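Local coordinates for protein chitinase (Chromobacterium violaceum, PDB 4TXG) that probably hydrolyses the glycosidic bonds of chitin as a family 18 glycoside hydrolase, and probably also binds this polysaccharide, at residues Ile157-Ser162 and Phe391-Ser396; Ala127-Val132 and Thr348-Leu353; Tyr438-Trp443 and Gly724-Gly729. All coordinates share one frame; numbering follows the deposited sequence.

Contact 1 of 3, residues Ile157-Ser162 and Phe391-Ser396; sequences IGYFTS and FVNVMS. With CS (cesium ion), chain D.
With I157 CG1 anti to the carbonyl carbon (chi1 -56°) and N393 CG turned the same way (chi1 -61°), the two side chains run into the middle of the barrel and meet there, the ends of I157 and N393 crossing at a slant. I157 CD1 lies 3.3 Å from the amide oxygen N393 OD1, and it sits 3.9 Å from F391 CE1, reaching that ring obliquely. The parent strands do not pair: the axes of the two segments come no closer than 10.5 Å, at 67°, as expected of non-adjacent strands of a (beta/alpha)8 barrel, here separated by 457-462 and 599-603. Y159 also points inward, but its OH is 4.2 Å from N393 ND2 and is instead hydrogen-bonded to D310 OD2. Further along segment 391-396, M395 SD binds a cesium ion at 3.6 Å, in a shell that includes five waters and E314 OE2; D310 and E314 fall in the DxxDxDxE signature of family 18. No hydrogen bond links the two segments. The chemistry is thus one methyl touching both an amide oxygen and an aromatic ring by van der Waals contact, while the Y159 hydroxyl is held by D310.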
loop_
_atom_site.group_PDB
_atom_site.type_symbol
_atom_site.label_atom_id
_atom_site.label_comp_id
_atom_site.label_asym_id
_atom_site.label_seq_id
_atom_site.Cartn_x
_atom_site.Cartn_y
_atom_site.Cartn_z
ATOM N N ILE A 157 -1.893 -2.354 -11.575
ATOM C CA ILE A 157 -3.019 -2.723 -10.726
ATOM C C ILE A 157 -3.981 -1.561 -10.579
ATOM O O ILE A 157 -3.632 -0.534 -10.012
ATOM C CB ILE A 157 -2.531 -3.150 -9.336
ATOM C CG1 ILE A 157 -1.509 -4.283 -9.459
ATOM C CG2 ILE A 157 -3.691 -3.561 -8.444
ATOM C CD1 ILE A 157 -0.404 -4.195 -8.406
ATOM N N GLY A 158 -5.198 -1.724 -11.085
ATOM C CA GLY A 158 -6.165 -0.644 -11.019
ATOM C C GLY A 158 -7.257 -0.923 -10.010
ATOM O O GLY A 158 -7.827 -2.018 -9.997
ATOM N N TYR A 159 -7.532 0.053 -9.146
ATOM C CA TYR A 159 -8.691 -0.025 -8.271
ATOM C C TYR A 159 -9.950 0.382 -9.016
ATOM O O TYR A 159 -10.007 1.453 -9.624
ATOM C CB TYR A 159 -8.519 0.866 -7.047
ATOM C CG TYR A 159 -7.779 0.193 -5.925
ATOM C CD1 TYR A 159 -8.454 -0.589 -5.001
ATOM C CD2 TYR A 159 -6.410 0.359 -5.775
ATOM C CE1 TYR A 159 -7.783 -1.206 -3.969
ATOM C CE2 TYR A 159 -5.729 -0.248 -4.740
ATOM C CZ TYR A 159 -6.422 -1.032 -3.837
ATOM O OH TYR A 159 -5.741 -1.649 -2.806
ATOM N N PHE A 160 -10.949 -0.488 -8.955
ATOM C CA PHE A 160 -12.272 -0.242 -9.521
ATOM C C PHE A 160 -13.266 -0.000 -8.398
ATOM O O PHE A 160 -13.503 -0.894 -7.590
ATOM C CB PHE A 160 -12.724 -1.442 -10.351
ATOM C CG PHE A 160 -14.115 -1.309 -10.901
ATOM C CD1 PHE A 160 -14.335 -0.632 -12.098
ATOM C CD2 PHE A 160 -15.202 -1.844 -10.223
ATOM C CE1 PHE A 160 -15.612 -0.512 -12.617
ATOM C CE2 PHE A 160 -16.489 -1.724 -10.731
ATOM C CZ PHE A 160 -16.695 -1.055 -11.937
ATOM N N THR A 161 -13.846 1.191 -8.342
ATOM C CA THR A 161 -14.783 1.505 -7.268
ATOM C C THR A 161 -16.196 1.102 -7.642
ATOM O O THR A 161 -16.613 1.250 -8.794
ATOM C CB THR A 161 -14.743 3.004 -6.903
ATOM O OG1 THR A 161 -15.085 3.792 -8.049
ATOM C CG2 THR A 161 -13.348 3.399 -6.425
ATOM N N SER A 162 -16.937 0.604 -6.653
ATOM C CA SER A 162 -18.271 0.038 -6.890
ATOM C C SER A 162 -19.365 1.074 -7.068
ATOM O O SER A 162 -20.465 0.744 -7.530
ATOM C CB SER A 162 -18.659 -0.882 -5.729
ATOM O OG SER A 162 -18.852 -0.143 -4.528
ATOM N N PHE A 391 1.989 -9.875 -2.542
ATOM C CA PHE A 391 2.629 -8.581 -2.745
ATOM C C PHE A 391 1.881 -7.494 -2.000
ATOM O O PHE A 391 0.766 -7.720 -1.515
ATOM C CB PHE A 391 2.766 -8.230 -4.248
ATOM C CG PHE A 391 1.473 -8.229 -5.030
ATOM C CD1 PHE A 391 0.626 -7.130 -5.006
ATOM C CD2 PHE A 391 1.145 -9.300 -5.854
ATOM C CE1 PHE A 391 -0.543 -7.105 -5.763
ATOM C CE2 PHE A 391 -0.036 -9.293 -6.606
ATOM C CZ PHE A 391 -0.875 -8.189 -6.562
ATOM N N VAL A 392 2.507 -6.327 -1.877
ATOM C CA VAL A 392 1.836 -5.187 -1.266
ATOM C C VAL A 392 1.593 -4.107 -2.303
ATOM O O VAL A 392 2.333 -3.991 -3.264
ATOM C CB VAL A 392 2.638 -4.583 -0.086
ATOM C CG1 VAL A 392 2.740 -5.601 1.048
ATOM C CG2 VAL A 392 4.024 -4.117 -0.519
ATOM N N ASN A 393 0.526 -3.343 -2.092
ATOM C CA ASN A 393 0.232 -2.149 -2.870
ATOM C C ASN A 393 0.440 -0.968 -1.955
ATOM O O ASN A 393 -0.375 -0.727 -1.058
ATOM C CB ASN A 393 -1.202 -2.185 -3.396
ATOM C CG ASN A 393 -1.445 -3.360 -4.318
ATOM O OD1 ASN A 393 -0.633 -3.635 -5.197
ATOM N ND2 ASN A 393 -2.533 -4.080 -4.095
ATOM N N VAL A 394 1.537 -0.246 -2.152
ATOM C CA VAL A 394 1.900 0.801 -1.206
ATOM C C VAL A 394 1.111 2.066 -1.524
ATOM O O VAL A 394 1.136 2.542 -2.659
ATOM C CB VAL A 394 3.413 1.108 -1.240
ATOM C CG1 VAL A 394 3.730 2.237 -0.250
ATOM C CG2 VAL A 394 4.229 -0.161 -0.927
ATOM N N MET A 395 0.404 2.602 -0.531
ATOM C CA MET A 395 -0.450 3.767 -0.749
ATOM C C MET A 395 0.391 5.037 -0.652
ATOM O O MET A 395 0.268 5.839 0.286
ATOM C CB MET A 395 -1.622 3.768 0.239
ATOM C CG MET A 395 -2.606 2.637 -0.068
ATOM S SD MET A 395 -4.035 2.559 1.043
ATOM C CE MET A 395 -3.185 2.255 2.586
ATOM N N SER A 396 1.271 5.176 -1.638
ATOM C CA SER A 396 2.164 6.321 -1.764
ATOM C C SER A 396 1.436 7.485 -2.434
ATOM O O SER A 396 1.846 8.001 -3.473
ATOM C CB SER A 396 3.424 5.927 -2.544
ATOM O OG SER A 396 3.121 5.035 -3.608
HETATM CS CS CS D . -6.199 5.294 1.733
HETATM O O HOH W 1 -8.969 7.200 1.209
HETATM O O HOH W 2 -6.107 6.804 4.446
HETATM O O HOH W 3 -6.710 4.137 -1.464
HETATM O O HOH W 4 -7.805 2.866 0.169
HETATM O O HOH W 5 -5.303 7.767 1.124
#

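Contact 2 of 3, residues Ala127-Val132 and Thr348-Leu353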
loop_
_atom_site.group_PDB
_atom_site.type_symbol
_atom_site.label_atom_id
_atom_site.label_comp_id
_atom_site.label_asym_id
_atom_site.label_seq_id
_atom_site.Cartn_x
_atom_site.Cartn_y
_atom_site.Cartn_z
ATOM N N ALA A 127 6.102 -16.827 2.865
ATOM C CA ALA A 127 5.892 -17.882 3.840
ATOM C C ALA A 127 4.877 -18.893 3.322
ATOM O O ALA A 127 3.707 -18.566 3.153
ATOM C CB ALA A 127 5.422 -17.291 5.159
ATOM N N GLN A 128 5.312 -20.122 3.076
ATOM C CA GLN A 128 4.364 -21.142 2.639
ATOM C C GLN A 128 3.833 -21.941 3.820
ATOM O O GLN A 128 4.541 -22.188 4.791
ATOM C CB GLN A 128 4.988 -22.098 1.621
ATOM C CG GLN A 128 3.976 -23.115 1.079
ATOM C CD GLN A 128 4.615 -24.332 0.452
ATOM O OE1 GLN A 128 5.690 -24.247 -0.143
ATOM N NE2 GLN A 128 3.954 -25.482 0.585
ATOM N N THR A 129 2.570 -22.334 3.719
ATOM C CA THR A 129 1.960 -23.240 4.679
ATOM C C THR A 129 2.606 -24.621 4.580
ATOM O O THR A 129 2.428 -25.333 3.587
ATOM C CB THR A 129 0.441 -23.339 4.443
ATOM O OG1 THR A 129 -0.141 -22.032 4.563
ATOM C CG2 THR A 129 -0.200 -24.286 5.448
ATOM N N GLN A 130 3.352 -24.999 5.616
ATOM C CA GLN A 130 4.170 -26.213 5.594
ATOM C C GLN A 130 3.430 -27.484 5.165
ATOM O O GLN A 130 2.393 -27.845 5.723
ATOM C CB GLN A 130 4.801 -26.450 6.973
ATOM C CG GLN A 130 5.632 -27.732 7.055
ATOM C CD GLN A 130 6.107 -28.054 8.466
ATOM O OE1 GLN A 130 7.156 -27.580 8.905
ATOM N NE2 GLN A 130 5.338 -28.872 9.177
ATOM N N GLY A 131 3.983 -28.155 4.160
ATOM C CA GLY A 131 3.482 -29.443 3.724
ATOM C C GLY A 131 2.349 -29.398 2.713
ATOM O O GLY A 131 2.112 -30.377 2.006
ATOM N N VAL A 132 1.636 -28.277 2.657
ATOM C CA VAL A 132 0.511 -28.135 1.735
ATOM C C VAL A 132 1.030 -27.950 0.316
ATOM O O VAL A 132 1.927 -27.138 0.076
ATOM C CB VAL A 132 -0.398 -26.949 2.137
ATOM C CG1 VAL A 132 -1.484 -26.698 1.081
ATOM C CG2 VAL A 132 -1.025 -27.211 3.516
ATOM N N THR A 348 -3.433 -16.551 9.253
ATOM C CA THR A 348 -4.590 -17.430 9.136
ATOM C C THR A 348 -5.181 -17.378 7.732
ATOM O O THR A 348 -5.572 -18.402 7.164
ATOM C CB THR A 348 -5.671 -17.071 10.171
ATOM O OG1 THR A 348 -5.090 -17.088 11.482
ATOM C CG2 THR A 348 -6.820 -18.090 10.132
ATOM N N LEU A 349 -5.251 -16.184 7.167
ATOM C CA LEU A 349 -5.716 -16.031 5.795
ATOM C C LEU A 349 -4.820 -16.806 4.825
ATOM O O LEU A 349 -5.311 -17.487 3.925
ATOM C CB LEU A 349 -5.750 -14.553 5.444
ATOM C CG LEU A 349 -6.700 -13.969 4.406
ATOM C CD1 LEU A 349 -8.115 -14.492 4.545
ATOM C CD2 LEU A 349 -6.656 -12.452 4.615
ATOM N N ARG A 350 -3.509 -16.717 5.040
ATOM C CA ARG A 350 -2.523 -17.440 4.231
ATOM C C ARG A 350 -2.754 -18.943 4.320
ATOM O O ARG A 350 -2.771 -19.648 3.311
ATOM C CB ARG A 350 -1.100 -17.091 4.687
ATOM C CG ARG A 350 0.018 -17.865 3.975
ATOM C CD ARG A 350 0.367 -17.234 2.620
ATOM N NE ARG A 350 -0.553 -17.633 1.557
ATOM C CZ ARG A 350 -0.773 -16.922 0.453
ATOM N NH1 ARG A 350 -1.610 -17.382 -0.474
ATOM N NH2 ARG A 350 -0.154 -15.750 0.277
ATOM N N ASP A 351 -2.953 -19.423 5.542
ATOM C CA ASP A 351 -3.214 -20.837 5.781
ATOM C C ASP A 351 -4.491 -21.303 5.068
ATOM O O ASP A 351 -4.490 -22.330 4.377
ATOM C CB ASP A 351 -3.323 -21.103 7.286
ATOM C CG ASP A 351 -3.611 -22.560 7.606
ATOM O OD1 ASP A 351 -4.789 -22.965 7.535
ATOM O OD2 ASP A 351 -2.655 -23.301 7.921
ATOM N N ARG A 352 -5.583 -20.557 5.221
ATOM C CA ARG A 352 -6.850 -21.001 4.649
ATOM C C ARG A 352 -6.821 -20.938 3.130
ATOM O O ARG A 352 -7.339 -21.833 2.453
ATOM C CB ARG A 352 -8.027 -20.167 5.165
ATOM C CG ARG A 352 -8.238 -20.260 6.666
ATOM C CD ARG A 352 -8.475 -21.686 7.148
ATOM N NE ARG A 352 -8.827 -21.663 8.567
ATOM C CZ ARG A 352 -7.947 -21.646 9.564
ATOM N NH1 ARG A 352 -6.640 -21.679 9.318
ATOM N NH2 ARG A 352 -8.375 -21.601 10.817
ATOM N N LEU A 353 -6.219 -19.882 2.589
ATOM C CA LEU A 353 -6.152 -19.754 1.138
ATOM C C LEU A 353 -5.178 -20.768 0.527
ATOM O O LEU A 353 -5.433 -21.279 -0.566
ATOM C CB LEU A 353 -5.779 -18.332 0.736
ATOM C CG LEU A 353 -6.964 -17.359 0.789
ATOM C CD1 LEU A 353 -6.568 -16.041 0.169
ATOM C CD2 LEU A 353 -8.167 -17.931 0.078
#
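T129 and D351 bring the two backbones within 5.8 Å, CA to CA, where an irregular N-terminal segment, closing into a type II turn from T129 to V132, passes alongside helix 338-360. Beside its own backbone N (chi1 -59°), T129 OG1 lies against the helix backbone, 3.5 Å from D351 CA, and it is hydrogen-bonded to D354 OD2. The methyl of the same residue takes the other branch: T129 CG2 rests 3.6 Å from D351 OD2, the two side chains crossing at about a right angle. The carboxylate of D351 is held by R355 and by a salt bridge (2.9 Å between D351 OD1 and R352 NH1) whose hydrogen bond is weak. In R350 the bend at chi2 brings CD to 3.6 Å from A127 O, and the bend at chi3 turns the guanidinium toward salt bridges with D390 and D354. Within the turn, G131 takes the positive phi of 86° that this turn type requires. Since no hydrogen bond joins the two segments directly, the loop is fixed to the outside of the barrel in part by van der Waals contact, the T129–D354 bond and a backbone bond between A127 and K387, beside charges that pair along the helix and with D390.

Contact 3 of 3, residues Tyr438-Trp443 and Gly724-Gly729. With CS (cesium ion), chain K.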
loop_
_atom_site.group_PDB
_atom_site.type_symbol
_atom_site.label_atom_id
_atom_site.label_comp_id
_atom_site.label_asym_id
_atom_site.label_seq_id
_atom_site.Cartn_x
_atom_site.Cartn_y
_atom_site.Cartn_z
ATOM N N TYR A 438 11.012 11.685 4.781
ATOM C CA TYR A 438 10.327 10.409 4.531
ATOM C C TYR A 438 8.950 10.479 3.870
ATOM O O TYR A 438 8.369 9.435 3.582
ATOM C CB TYR A 438 10.190 9.624 5.843
ATOM C CG TYR A 438 9.493 10.394 6.934
ATOM C CD1 TYR A 438 8.106 10.393 7.038
ATOM C CD2 TYR A 438 10.224 11.136 7.849
ATOM C CE1 TYR A 438 7.468 11.114 8.032
ATOM C CE2 TYR A 438 9.596 11.850 8.847
ATOM C CZ TYR A 438 8.226 11.836 8.935
ATOM O OH TYR A 438 7.612 12.558 9.931
ATOM N N LEU A 439 8.419 11.678 3.626
ATOM C CA LEU A 439 7.080 11.790 3.040
ATOM C C LEU A 439 7.152 11.710 1.519
ATOM O O LEU A 439 6.829 12.669 0.810
ATOM C CB LEU A 439 6.393 13.100 3.469
ATOM C CG LEU A 439 5.861 13.141 4.904
ATOM C CD1 LEU A 439 5.158 14.459 5.190
ATOM C CD2 LEU A 439 4.919 11.963 5.150
ATOM N N ASN A 440 7.581 10.564 1.015
ATOM C CA ASN A 440 7.729 10.406 -0.424
ATOM C C ASN A 440 7.738 8.938 -0.813
ATOM O O ASN A 440 8.015 8.069 0.008
ATOM C CB ASN A 440 9.008 11.104 -0.912
ATOM C CG ASN A 440 10.257 10.595 -0.202
ATOM O OD1 ASN A 440 10.859 9.613 -0.626
ATOM N ND2 ASN A 440 10.644 11.257 0.890
ATOM N N THR A 441 7.410 8.686 -2.075
ATOM C CA THR A 441 7.265 7.343 -2.624
ATOM C C THR A 441 8.548 6.528 -2.501
ATOM O O THR A 441 8.519 5.346 -2.135
ATOM C CB THR A 441 6.840 7.441 -4.105
ATOM O OG1 THR A 441 5.609 8.174 -4.174
ATOM C CG2 THR A 441 6.641 6.057 -4.731
ATOM N N ASP A 442 9.672 7.177 -2.783
ATOM C CA ASP A 442 10.978 6.516 -2.759
ATOM C C ASP A 442 11.277 5.994 -1.355
ATOM O O ASP A 442 11.776 4.868 -1.205
ATOM C CB ASP A 442 12.069 7.489 -3.236
ATOM C CG ASP A 442 13.454 6.871 -3.263
ATOM O OD1 ASP A 442 13.838 6.267 -4.292
ATOM O OD2 ASP A 442 14.183 7.017 -2.257
ATOM N N TRP A 443 10.945 6.782 -0.329
ATOM C CA TRP A 443 11.234 6.368 1.049
ATOM C C TRP A 443 10.382 5.157 1.409
ATOM O O TRP A 443 10.876 4.176 1.980
ATOM C CB TRP A 443 10.986 7.510 2.059
ATOM C CG TRP A 443 11.270 7.062 3.477
ATOM C CD1 TRP A 443 12.456 7.150 4.146
ATOM C CD2 TRP A 443 10.353 6.412 4.368
ATOM N NE1 TRP A 443 12.332 6.606 5.408
ATOM C CE2 TRP A 443 11.047 6.149 5.568
ATOM C CE3 TRP A 443 9.001 6.045 4.271
ATOM C CZ2 TRP A 443 10.445 5.524 6.664
ATOM C CZ3 TRP A 443 8.399 5.414 5.356
ATOM C CH2 TRP A 443 9.124 5.160 6.542
ATOM N N GLY A 724 24.257 10.659 3.681
ATOM C CA GLY A 724 23.888 12.022 3.354
ATOM C C GLY A 724 22.400 12.185 3.143
ATOM O O GLY A 724 21.610 11.282 3.424
ATOM N N SER A 725 22.023 13.353 2.638
ATOM C CA SER A 725 20.629 13.663 2.353
ATOM C C SER A 725 20.036 12.697 1.321
ATOM O O SER A 725 20.779 12.130 0.514
ATOM C CB SER A 725 20.537 15.107 1.864
ATOM O OG SER A 725 19.522 15.273 0.912
ATOM N N ASN A 726 18.718 12.490 1.356
ATOM C CA ASN A 726 18.067 11.661 0.341
ATOM C C ASN A 726 17.346 12.511 -0.701
ATOM O O ASN A 726 16.440 12.045 -1.383
ATOM C CB ASN A 726 17.107 10.630 0.970
ATOM C CG ASN A 726 15.894 11.262 1.661
ATOM O OD1 ASN A 726 15.978 12.350 2.225
ATOM N ND2 ASN A 726 14.766 10.553 1.638
ATOM N N VAL A 727 17.774 13.761 -0.854
ATOM C CA VAL A 727 17.297 14.545 -1.988
ATOM C C VAL A 727 17.728 13.849 -3.277
ATOM O O VAL A 727 18.897 13.470 -3.432
ATOM C CB VAL A 727 17.830 15.989 -1.947
ATOM C CG1 VAL A 727 17.543 16.704 -3.261
ATOM C CG2 VAL A 727 17.211 16.731 -0.782
ATOM N N GLY A 728 16.778 13.643 -4.185
ATOM C CA GLY A 728 17.063 12.942 -5.425
ATOM C C GLY A 728 16.986 11.435 -5.271
ATOM O O GLY A 728 17.323 10.684 -6.196
ATOM N N GLY A 729 16.561 10.992 -4.091
ATOM C CA GLY A 729 16.329 9.579 -3.825
ATOM C C GLY A 729 17.370 8.931 -2.935
ATOM O O GLY A 729 18.515 9.367 -2.891
HETATM CS CS CS K . 21.736 14.320 -4.479
HETATM O O HOH W 6 13.526 8.776 -0.335
HETATM O O HOH W 7 22.125 13.828 -1.593
HETATM O O HOH W 8 20.329 11.130 -3.841
#
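G729 CA lies over a face of the D442 carboxylate, 3.7 Å from D442 OD2, and Y438 CB covers one face of the W443 ring, 3.4 Å above its centre; the indole NE1 donates to S702 O. The amides of N440 and N726 are the other flat groups here. They converge, N440 ND2 and N726 ND2 standing 4.2 Å apart and both donating to G437 O. Between the segments one water makes three bonds: it donates to N440 OD1 at 2.8 Å and to D442 OD2 at 2.7 Å, and accepts from N726 ND2 at 2.9 Å. N440 is also the N-cap of helix 441-448. Its OD1 takes W443 N at 2.8 Å, the donor standing 39° out of the carbonyl plane. D442 CG, anti to the backbone N (chi1 -179°), leaves the first turn of the helix toward the loop, where OD2 further accepts from L730 N and OD1 from W591 NE1. The loop itself is shaped by a type II turn from N726 to G729 and an ST turn at S725, whose OG accepts V727 N at an angle of 168°. On this loop V727 O binds a cesium ion at 3.1 Å, with two waters beside it. A bridging water and bonds to the flanking G437 and L730 thus join the two parts, and the donors gathered round D442 would probably stabilise its negative charge.

In the fold
From the N terminus, residues 127-132 come first and meet helix 338-360 in contact 2, closing a loop over the first half of the barrel. Contact 1 starts inside that loop, at strand 155-161, and closes beyond it at strand 391-395; the two therefore cross, one tying the N-terminal segment to helix 338-360 on the outside of the barrel, the other joining strands across its interior. Contact 3 follows in series, bringing helix 441-448 against the loop between strands 716-719 and 734-740, so that the C-terminal beta sheets are attached to the barrel. Contacts 1 and 3 touch, S396 CB lying 3.5 Å from T441 OG1, whereas contacts 2 and 3 lie on opposite sides of the chain's centre.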